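Long-range contacts in putative esterase (Uncultured bacterium, PDB 7C4D), which probably hydrolyses carboxylic esters, as a marine bacterial carboxylesterase of the alpha/beta hydrolase fold: residues D67-E72 / I192-K197; K144-S149 / T159-Y164; V215-L220 / E238-A243. All blocks are in the same frame, centred on the assembly; numbering follows the deposited sequence.

Interaction 1 (D67-E72 / I192-K197)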
loop_
_atom_site.group_PDB
_atom_site.type_symbol
_atom_site.label_atom_id
_atom_site.label_comp_id
_atom_site.label_asym_id
_atom_site.label_seq_id
_atom_site.Cartn_x
_atom_site.Cartn_y
_atom_site.Cartn_z
ATOM N N ASP A 67 16.263 -0.687 7.460
ATOM C CA ASP A 67 16.422 0.761 7.555
ATOM C C ASP A 67 16.033 1.414 6.236
ATOM O O ASP A 67 15.348 2.425 6.240
ATOM C CB ASP A 67 17.858 1.148 7.913
ATOM C CG ASP A 67 18.284 0.653 9.285
ATOM O OD1 ASP A 67 17.607 1.009 10.278
ATOM O OD2 ASP A 67 19.273 -0.101 9.346
ATOM N N ASP A 68 16.513 0.826 5.137
ATOM C CA ASP A 68 16.148 1.226 3.786
ATOM C C ASP A 68 14.731 0.719 3.462
ATOM O O ASP A 68 14.432 -0.476 3.586
ATOM C CB ASP A 68 17.131 0.637 2.770
ATOM C CG ASP A 68 16.826 1.071 1.356
ATOM O OD1 ASP A 68 16.349 2.190 1.207
ATOM O OD2 ASP A 68 17.054 0.277 0.425
ATOM N N MET A 69 13.884 1.655 3.032
ATOM C CA MET A 69 12.540 1.419 2.530
ATOM C C MET A 69 12.346 2.105 1.176
ATOM O O MET A 69 11.272 2.629 0.904
ATOM C CB MET A 69 11.547 2.107 3.467
ATOM C CG MET A 69 10.973 1.227 4.482
ATOM S SD MET A 69 9.802 2.214 5.388
ATOM C CE MET A 69 8.309 1.901 4.445
ATOM N N SER A 70 13.383 2.140 0.339
ATOM C CA SER A 70 13.264 2.725 -0.982
ATOM C C SER A 70 12.367 1.817 -1.842
ATOM O O SER A 70 12.222 0.647 -1.509
ATOM C CB SER A 70 14.641 2.856 -1.558
ATOM O OG SER A 70 15.090 1.614 -2.072
ATOM N N TYR A 71 11.830 2.329 -2.965
ATOM C CA TYR A 71 10.905 1.605 -3.812
ATOM C C TYR A 71 11.688 0.537 -4.544
ATOM O O TYR A 71 11.152 -0.504 -4.936
ATOM C CB TYR A 71 10.149 2.547 -4.751
ATOM C CG TYR A 71 9.035 3.305 -4.069
ATOM C CD1 TYR A 71 7.984 2.604 -3.480
ATOM C CD2 TYR A 71 8.974 4.694 -4.064
ATOM C CE1 TYR A 71 6.976 3.242 -2.791
ATOM C CE2 TYR A 71 7.925 5.360 -3.441
ATOM C CZ TYR A 71 6.930 4.621 -2.793
ATOM O OH TYR A 71 5.847 5.151 -2.148
ATOM N N GLU A 72 12.983 0.809 -4.687
ATOM C CA GLU A 72 13.878 -0.145 -5.320
ATOM C C GLU A 72 13.918 -1.418 -4.472
ATOM O O GLU A 72 13.825 -2.523 -4.996
ATOM C CB GLU A 72 15.261 0.488 -5.476
ATOM C CG GLU A 72 16.325 -0.453 -5.995
ATOM C CD GLU A 72 16.174 -0.806 -7.462
ATOM O OE1 GLU A 72 16.340 -1.999 -7.786
ATOM O OE2 GLU A 72 15.902 0.113 -8.274
ATOM N N ILE A 192 8.754 2.436 12.702
ATOM C CA ILE A 192 8.470 3.863 12.637
ATOM C C ILE A 192 9.743 4.659 12.319
ATOM O O ILE A 192 9.699 5.648 11.597
ATOM C CB ILE A 192 7.795 4.319 13.945
ATOM C CG1 ILE A 192 6.666 3.353 14.314
ATOM C CG2 ILE A 192 7.352 5.776 13.901
ATOM C CD1 ILE A 192 5.434 3.995 14.876
ATOM N N ASP A 193 10.889 4.205 12.822
ATOM C CA ASP A 193 12.126 4.933 12.613
ATOM C C ASP A 193 12.525 4.900 11.142
ATOM O O ASP A 193 12.895 5.940 10.578
ATOM C CB ASP A 193 13.269 4.438 13.507
ATOM C CG ASP A 193 14.450 5.400 13.484
ATOM O OD1 ASP A 193 14.279 6.546 13.966
ATOM O OD2 ASP A 193 15.511 5.023 12.936
ATOM N N SER A 194 12.510 3.699 10.552
ATOM C CA SER A 194 12.837 3.570 9.141
ATOM C C SER A 194 11.848 4.380 8.294
ATOM O O SER A 194 12.242 5.061 7.344
ATOM C CB SER A 194 12.943 2.124 8.696
ATOM O OG SER A 194 13.047 2.014 7.271
ATOM N N ILE A 195 10.566 4.336 8.670
ATOM C CA ILE A 195 9.538 5.070 7.932
ATOM C C ILE A 195 9.884 6.567 7.894
ATOM O O ILE A 195 9.926 7.168 6.818
ATOM C CB ILE A 195 8.121 4.789 8.489
ATOM C CG1 ILE A 195 7.633 3.362 8.209
ATOM C CG2 ILE A 195 7.125 5.814 8.006
ATOM C CD1 ILE A 195 6.332 3.002 8.919
ATOM N N GLU A 196 10.143 7.150 9.072
ATOM C CA GLU A 196 10.498 8.559 9.230
ATOM C C GLU A 196 11.712 8.918 8.385
ATOM O O GLU A 196 11.675 9.904 7.660
ATOM C CB GLU A 196 10.755 8.939 10.686
ATOM C CG GLU A 196 10.997 10.429 10.873
ATOM C CD GLU A 196 11.091 10.934 12.308
ATOM O OE1 GLU A 196 11.958 10.428 13.057
ATOM O OE2 GLU A 196 10.300 11.835 12.679
ATOM N N LYS A 197 12.762 8.095 8.441
ATOM C CA LYS A 197 13.985 8.404 7.723
ATOM C C LYS A 197 13.900 7.938 6.270
ATOM O O LYS A 197 14.946 7.812 5.620
ATOM C CB LYS A 197 15.198 7.765 8.412
ATOM C CG LYS A 197 15.438 8.215 9.850
ATOM C CD LYS A 197 16.768 7.776 10.406
ATOM C CE LYS A 197 17.005 8.316 11.797
ATOM N NZ LYS A 197 18.434 8.648 12.000
#
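A buried contact, made of one side-chain-to-backbone hydrogen bond and a small apolar patch, joins the loop leading into helix 71-84 to the short helix 192-196. Ser194 OG donates to Asp67 O at 2.6 Å, arriving from above the carbonyl plane, with a C=O...O angle of 112°. With its OG anti to the backbone N (chi1 170°), Ser194 reaches over to the loop, and a serine is short enough to let the two backbones approach to 4.8 Å between Asp67 CA and Ser194 CA. Asn198 binds the same carbonyl and Met69 N through its amide, a second grip on this loop. Helix 71-84 belongs to the main body of the alpha/beta hydrolase fold, while helix 192-196 comes from the long insertion between strands 113-119 and 217-222, the usual place of a cap in this family. Beside the polar bond, Met69 SD rests 3.7 Å from Ile195 CG1, and Met69 CG lies 3.6 Å from Ser194 OG; the flexible thioether chain, bent at its last torsion, can lie along both residues. Farther along, Asp68 OD1 accepts from Ser70 N (3.1 Å) in an Asx turn, and Ser70 takes the N-cap position of helix 71-84.

Interaction 2 (K144-S149 / T159-Y164)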
loop_
_atom_site.group_PDB
_atom_site.type_symbol
_atom_site.label_atom_id
_atom_site.label_comp_id
_atom_site.label_asym_id
_atom_site.label_seq_id
_atom_site.Cartn_x
_atom_site.Cartn_y
_atom_site.Cartn_z
ATOM N N LYS A 144 5.792 8.815 16.716
ATOM C CA LYS A 144 7.088 9.010 17.354
ATOM C C LYS A 144 6.904 9.424 18.817
ATOM O O LYS A 144 7.763 9.151 19.655
ATOM C CB LYS A 144 7.887 10.061 16.576
ATOM C CG LYS A 144 9.354 10.205 16.961
ATOM C CD LYS A 144 10.047 11.354 16.264
ATOM C CE LYS A 144 11.323 11.764 16.967
ATOM N NZ LYS A 144 12.359 12.182 15.993
ATOM N N SER A 145 5.751 10.042 19.108
ATOM C CA SER A 145 5.472 10.742 20.353
ATOM C C SER A 145 4.657 9.877 21.315
ATOM O O SER A 145 4.470 10.243 22.475
ATOM C CB SER A 145 4.767 12.043 20.065
ATOM O OG SER A 145 5.648 12.978 19.457
ATOM N N ILE A 146 4.150 8.745 20.820
ATOM C CA ILE A 146 3.520 7.762 21.685
ATOM C C ILE A 146 4.605 6.803 22.174
ATOM O O ILE A 146 5.419 6.332 21.378
ATOM C CB ILE A 146 2.352 7.047 20.965
ATOM C CG1 ILE A 146 1.219 8.010 20.582
ATOM C CG2 ILE A 146 1.845 5.846 21.757
ATOM C CD1 ILE A 146 0.798 8.992 21.668
ATOM N N ASP A 147 4.630 6.575 23.495
ATOM C CA ASP A 147 5.503 5.592 24.118
ATOM C C ASP A 147 4.681 4.350 24.476
ATOM O O ASP A 147 3.957 4.337 25.476
ATOM C CB ASP A 147 6.292 6.185 25.294
ATOM C CG ASP A 147 7.145 5.171 26.043
ATOM O OD1 ASP A 147 7.869 4.395 25.376
ATOM O OD2 ASP A 147 7.071 5.156 27.293
ATOM N N PRO A 148 4.770 3.271 23.660
ATOM C CA PRO A 148 4.013 2.044 23.919
ATOM C C PRO A 148 4.543 1.287 25.137
ATOM O O PRO A 148 3.787 0.572 25.793
ATOM C CB PRO A 148 4.195 1.237 22.622
ATOM C CG PRO A 148 5.516 1.715 22.053
ATOM C CD PRO A 148 5.606 3.174 22.449
ATOM N N SER A 149 5.841 1.488 25.428
ATOM C CA SER A 149 6.582 0.833 26.499
ATOM C C SER A 149 6.012 1.189 27.868
ATOM O O SER A 149 6.264 0.474 28.838
ATOM C CB SER A 149 8.049 1.183 26.442
ATOM O OG SER A 149 8.793 0.166 25.794
ATOM N N THR A 159 -6.947 7.217 23.296
ATOM C CA THR A 159 -7.288 8.540 23.805
ATOM C C THR A 159 -6.102 9.497 23.661
ATOM O O THR A 159 -6.295 10.708 23.569
ATOM C CB THR A 159 -7.859 8.476 25.230
ATOM O OG1 THR A 159 -6.959 7.721 26.041
ATOM C CG2 THR A 159 -9.240 7.859 25.294
ATOM N N GLN A 160 -4.881 8.944 23.640
ATOM C CA GLN A 160 -3.669 9.710 23.377
ATOM C C GLN A 160 -3.662 10.221 21.935
ATOM O O GLN A 160 -3.318 11.378 21.692
ATOM C CB GLN A 160 -2.423 8.863 23.648
ATOM C CG GLN A 160 -2.044 8.782 25.117
ATOM C CD GLN A 160 -1.009 7.710 25.355
ATOM O OE1 GLN A 160 0.162 7.859 25.010
ATOM N NE2 GLN A 160 -1.440 6.609 25.949
ATOM N N LEU A 161 -4.039 9.343 20.992
ATOM C CA LEU A 161 -4.094 9.651 19.567
ATOM C C LEU A 161 -5.334 10.490 19.256
ATOM O O LEU A 161 -5.436 11.068 18.173
ATOM C CB LEU A 161 -4.095 8.344 18.758
ATOM C CG LEU A 161 -2.899 8.092 17.834
ATOM C CD1 LEU A 161 -1.574 8.185 18.583
ATOM C CD2 LEU A 161 -3.012 6.731 17.173
ATOM N N SER A 162 -6.267 10.549 20.218
ATOM C CA SER A 162 -7.493 11.327 20.103
ATOM C C SER A 162 -7.161 12.812 19.962
ATOM O O SER A 162 -7.864 13.547 19.271
ATOM C CB SER A 162 -8.406 11.069 21.281
ATOM O OG SER A 162 -9.701 11.602 21.055
ATOM N N ARG A 163 -6.062 13.225 20.604
ATOM C CA ARG A 163 -5.636 14.613 20.663
ATOM C C ARG A 163 -4.899 14.985 19.377
ATOM O O ARG A 163 -4.946 16.137 18.954
ATOM C CB ARG A 163 -4.734 14.835 21.883
ATOM C CG ARG A 163 -5.044 13.944 23.080
ATOM C CD ARG A 163 -5.959 14.518 24.150
ATOM N NE ARG A 163 -7.329 14.803 23.738
ATOM C CZ ARG A 163 -7.905 16.002 23.781
ATOM N NH1 ARG A 163 -9.157 16.151 23.386
ATOM N NH2 ARG A 163 -7.231 17.048 24.226
ATOM N N TYR A 164 -4.232 13.997 18.765
ATOM C CA TYR A 164 -3.367 14.201 17.611
ATOM C C TYR A 164 -4.177 14.260 16.313
ATOM O O TYR A 164 -4.142 15.265 15.604
ATOM C CB TYR A 164 -2.300 13.104 17.532
ATOM C CG TYR A 164 -1.088 13.298 18.409
ATOM C CD1 TYR A 164 -0.117 14.235 18.092
ATOM C CD2 TYR A 164 -0.895 12.516 19.539
ATOM C CE1 TYR A 164 1.006 14.407 18.886
ATOM C CE2 TYR A 164 0.223 12.672 20.342
ATOM C CZ TYR A 164 1.174 13.623 20.015
ATOM O OH TYR A 164 2.276 13.784 20.801
#
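Ile146, in the loop after helix 131-144, and Gln160, on helix 154-164, are the closest backbone pair, their CA atoms 7.6 Å apart, so that side chains alone bridge the two segments. No hydrogen bond crosses, and Ile146 carries most of the contact. Its CG1 lies beside the backbone N (chi1 -63°), which sends the longer branch across to the helix, where it meets three residues on the near surface. CG1 presses on Leu161 CD1 at 3.4 Å, tighter than usual van der Waals distance. The terminal CD1 meets Gln160 through both CB, at 3.8 Å, and OE1, at 3.6 Å; the aliphatic part of the glutamine offers a carbon surface while its amide oxygen receives a weak hydrogen bond from Lys152. Tyr164, one turn on, has its ring carbon CE2 4.0 Å from Ile146 CD1, the methyl lying obliquely to the ring. A branched isoleucine suits the site because it fills the space among a leucine, a glutamine stem and a ring with one compact side chain. An alanine here would probably leave Leu161 CD1 and Tyr164 CE2 without their apolar neighbour and open a gap between loop and helix. At the more exposed margin, Ser145 CB lies 3.1 Å from Tyr164 OH, while Ser145 OG turns back to bond the carbonyl of Ala141 in helix 131-144. The small serine thus serves the end of its own helix and lets the phenol come close. Both helices lie in the insertion between strands 113-119 and 217-222, probably the cap of this alpha/beta hydrolase; the contact closes the connection between them, with Trp188 of strand 186-188 against Ile146 and Pro148.

Interaction 3 (V215-L220 / E238-A243)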
loop_
_atom_site.group_PDB
_atom_site.type_symbol
_atom_site.label_atom_id
_atom_site.label_comp_id
_atom_site.label_asym_id
_atom_site.label_seq_id
_atom_site.Cartn_x
_atom_site.Cartn_y
_atom_site.Cartn_z
ATOM N N VAL A 215 2.066 -2.913 -20.261
ATOM C CA VAL A 215 1.266 -3.725 -19.350
ATOM C C VAL A 215 -0.047 -2.978 -19.197
ATOM O O VAL A 215 -0.004 -1.773 -18.969
ATOM C CB VAL A 215 1.928 -3.920 -17.962
ATOM C CG1 VAL A 215 1.029 -4.674 -16.976
ATOM C CG2 VAL A 215 3.280 -4.610 -18.070
ATOM N N PRO A 216 -1.227 -3.641 -19.341
ATOM C CA PRO A 216 -2.512 -2.993 -19.048
ATOM C C PRO A 216 -2.597 -2.522 -17.591
ATOM O O PRO A 216 -2.347 -3.291 -16.687
ATOM C CB PRO A 216 -3.571 -4.084 -19.313
ATOM C CG PRO A 216 -2.872 -5.101 -20.186
ATOM C CD PRO A 216 -1.392 -5.015 -19.839
ATOM N N ALA A 217 -2.978 -1.269 -17.359
ATOM C CA ALA A 217 -3.020 -0.760 -16.011
ATOM C C ALA A 217 -4.360 -0.075 -15.756
ATOM O O ALA A 217 -4.922 0.569 -16.636
ATOM C CB ALA A 217 -1.883 0.228 -15.812
ATOM N N LEU A 218 -4.799 -0.137 -14.497
ATOM C CA LEU A 218 -6.007 0.550 -14.033
ATOM C C LEU A 218 -5.647 1.444 -12.844
ATOM O O LEU A 218 -5.070 0.963 -11.873
ATOM C CB LEU A 218 -7.079 -0.490 -13.660
ATOM C CG LEU A 218 -8.328 0.048 -12.934
ATOM C CD1 LEU A 218 -9.073 1.052 -13.802
ATOM C CD2 LEU A 218 -9.275 -1.098 -12.531
ATOM N N PHE A 219 -5.918 2.757 -12.959
ATOM C CA PHE A 219 -5.781 3.689 -11.848
ATOM C C PHE A 219 -7.179 3.938 -11.282
ATOM O O PHE A 219 -8.081 4.423 -11.978
ATOM C CB PHE A 219 -5.054 4.965 -12.300
ATOM C CG PHE A 219 -3.586 4.756 -12.587
ATOM C CD1 PHE A 219 -3.161 4.037 -13.702
ATOM C CD2 PHE A 219 -2.614 5.206 -11.691
ATOM C CE1 PHE A 219 -1.803 3.822 -13.957
ATOM C CE2 PHE A 219 -1.259 4.954 -11.919
ATOM C CZ PHE A 219 -0.855 4.271 -13.053
ATOM N N LEU A 220 -7.360 3.568 -10.012
ATOM C CA LEU A 220 -8.601 3.838 -9.310
ATOM C C LEU A 220 -8.392 5.025 -8.371
ATOM O O LEU A 220 -7.615 4.953 -7.432
ATOM C CB LEU A 220 -9.036 2.592 -8.542
ATOM C CG LEU A 220 -9.626 1.438 -9.358
ATOM C CD1 LEU A 220 -9.690 0.220 -8.456
ATOM C CD2 LEU A 220 -11.035 1.777 -9.825
ATOM N N GLU A 238 2.119 8.671 -20.205
ATOM C CA GLU A 238 3.482 8.547 -20.696
ATOM C C GLU A 238 4.059 7.197 -20.291
ATOM O O GLU A 238 4.637 6.487 -21.118
ATOM C CB GLU A 238 4.291 9.682 -20.071
ATOM C CG GLU A 238 5.556 10.058 -20.818
ATOM C CD GLU A 238 6.382 11.042 -20.004
ATOM O OE1 GLU A 238 5.849 12.108 -19.655
ATOM O OE2 GLU A 238 7.533 10.715 -19.665
ATOM N N ILE A 239 3.884 6.827 -19.014
ATOM C CA ILE A 239 4.394 5.539 -18.559
ATOM C C ILE A 239 3.510 4.382 -19.066
ATOM O O ILE A 239 4.014 3.349 -19.511
ATOM C CB ILE A 239 4.490 5.554 -17.020
ATOM C CG1 ILE A 239 5.369 6.695 -16.496
ATOM C CG2 ILE A 239 4.917 4.206 -16.475
ATOM C CD1 ILE A 239 5.274 6.906 -15.006
ATOM N N PHE A 240 2.179 4.526 -18.951
ATOM C CA PHE A 240 1.227 3.472 -19.309
ATOM C C PHE A 240 0.242 4.015 -20.345
ATOM O O PHE A 240 -0.791 4.564 -19.960
ATOM C CB PHE A 240 0.414 3.053 -18.079
ATOM C CG PHE A 240 1.221 2.486 -16.935
ATOM C CD1 PHE A 240 1.721 1.198 -16.986
ATOM C CD2 PHE A 240 1.485 3.244 -15.813
ATOM C CE1 PHE A 240 2.446 0.668 -15.933
ATOM C CE2 PHE A 240 2.234 2.725 -14.770
ATOM C CZ PHE A 240 2.715 1.435 -14.831
ATOM N N PRO A 241 0.560 3.961 -21.665
ATOM C CA PRO A 241 -0.226 4.649 -22.693
ATOM C C PRO A 241 -1.696 4.240 -22.770
ATOM O O PRO A 241 -2.555 5.068 -23.036
ATOM C CB PRO A 241 0.516 4.290 -23.985
ATOM C CG PRO A 241 1.937 4.112 -23.526
ATOM C CD PRO A 241 1.762 3.336 -22.234
ATOM N N ASP A 242 -1.975 2.975 -22.472
ATOM C CA ASP A 242 -3.330 2.459 -22.558
ATOM C C ASP A 242 -3.973 2.334 -21.163
ATOM O O ASP A 242 -4.955 1.626 -20.999
ATOM C CB ASP A 242 -3.310 1.160 -23.371
ATOM C CG ASP A 242 -2.467 0.061 -22.737
ATOM O OD1 ASP A 242 -1.446 0.392 -22.107
ATOM O OD2 ASP A 242 -2.838 -1.125 -22.877
ATOM N N ALA A 243 -3.454 3.059 -20.160
ATOM C CA ALA A 243 -3.969 3.022 -18.810
ATOM C C ALA A 243 -5.437 3.455 -18.770
ATOM O O ALA A 243 -5.839 4.350 -19.494
ATOM C CB ALA A 243 -3.141 3.906 -17.914
HETATM O O HOH W 1 -1.536 0.597 -19.174
HETATM O O HOH W 2 -5.414 -0.397 -19.178
#
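Val215, just before strand 217-222, meets the other segment through its carbonyl: water 1 lies 2.8 Å from Val215 O and 2.9 Å from Asp242 OD1, in a position to donate to either, and links the two segments. Asp242 suits this place because its carboxylate is a ready acceptor, and chi1 of 62° swings it toward the water. At Pro216 the contact is slight, its CA passing near the Asp242 carboxylate. Ala217 begins the strand and has its CB over one face of the Phe240 ring, a CH-pi contact with 4.2 Å from Ala217 CB to the ring centroid; alanine's single methyl fits against this face, and Ile239 CG2 covers the opposite one. Ala217 O receives a CA-H...O contact from Ala243 CA (3.4 Å) and a bond from water 2. Phe219, next on this side of the strand, brings CZ to 3.8 Å from Phe240 CD2, the rings oblique at 56°. In this beta-alpha-beta unit the type I turn from Phe240 to Ala243 leads from helix 232-239 into strand 244-248. The contact is thus divided: aromatic and methyl groups pack on the buried side, while water 2 bridges the carbonyls of Ala217 and Asp242, so polar groups here meet through solvent, not directly.

In the fold
From the N terminus, residues 67-72 come first, and interaction 1 closes a long loop when helix 192-196 returns to them, tying the insertion after strand 113-119 to the helix-entry loop of the core. Interaction 2 is nested inside that loop, a short local closure between the loop after helix 131-144 and helix 154-164. The two touch: Lys144 NZ lies 3.4 Å from Glu196 OE1, a long, weak ion pair, although their centres are about 21 Å apart. Interaction 3 follows in series, closing within the last beta-alpha-beta unit of the sheet; its centre is about 40 Å from that of interaction 2, on the opposite side of the chain's centre.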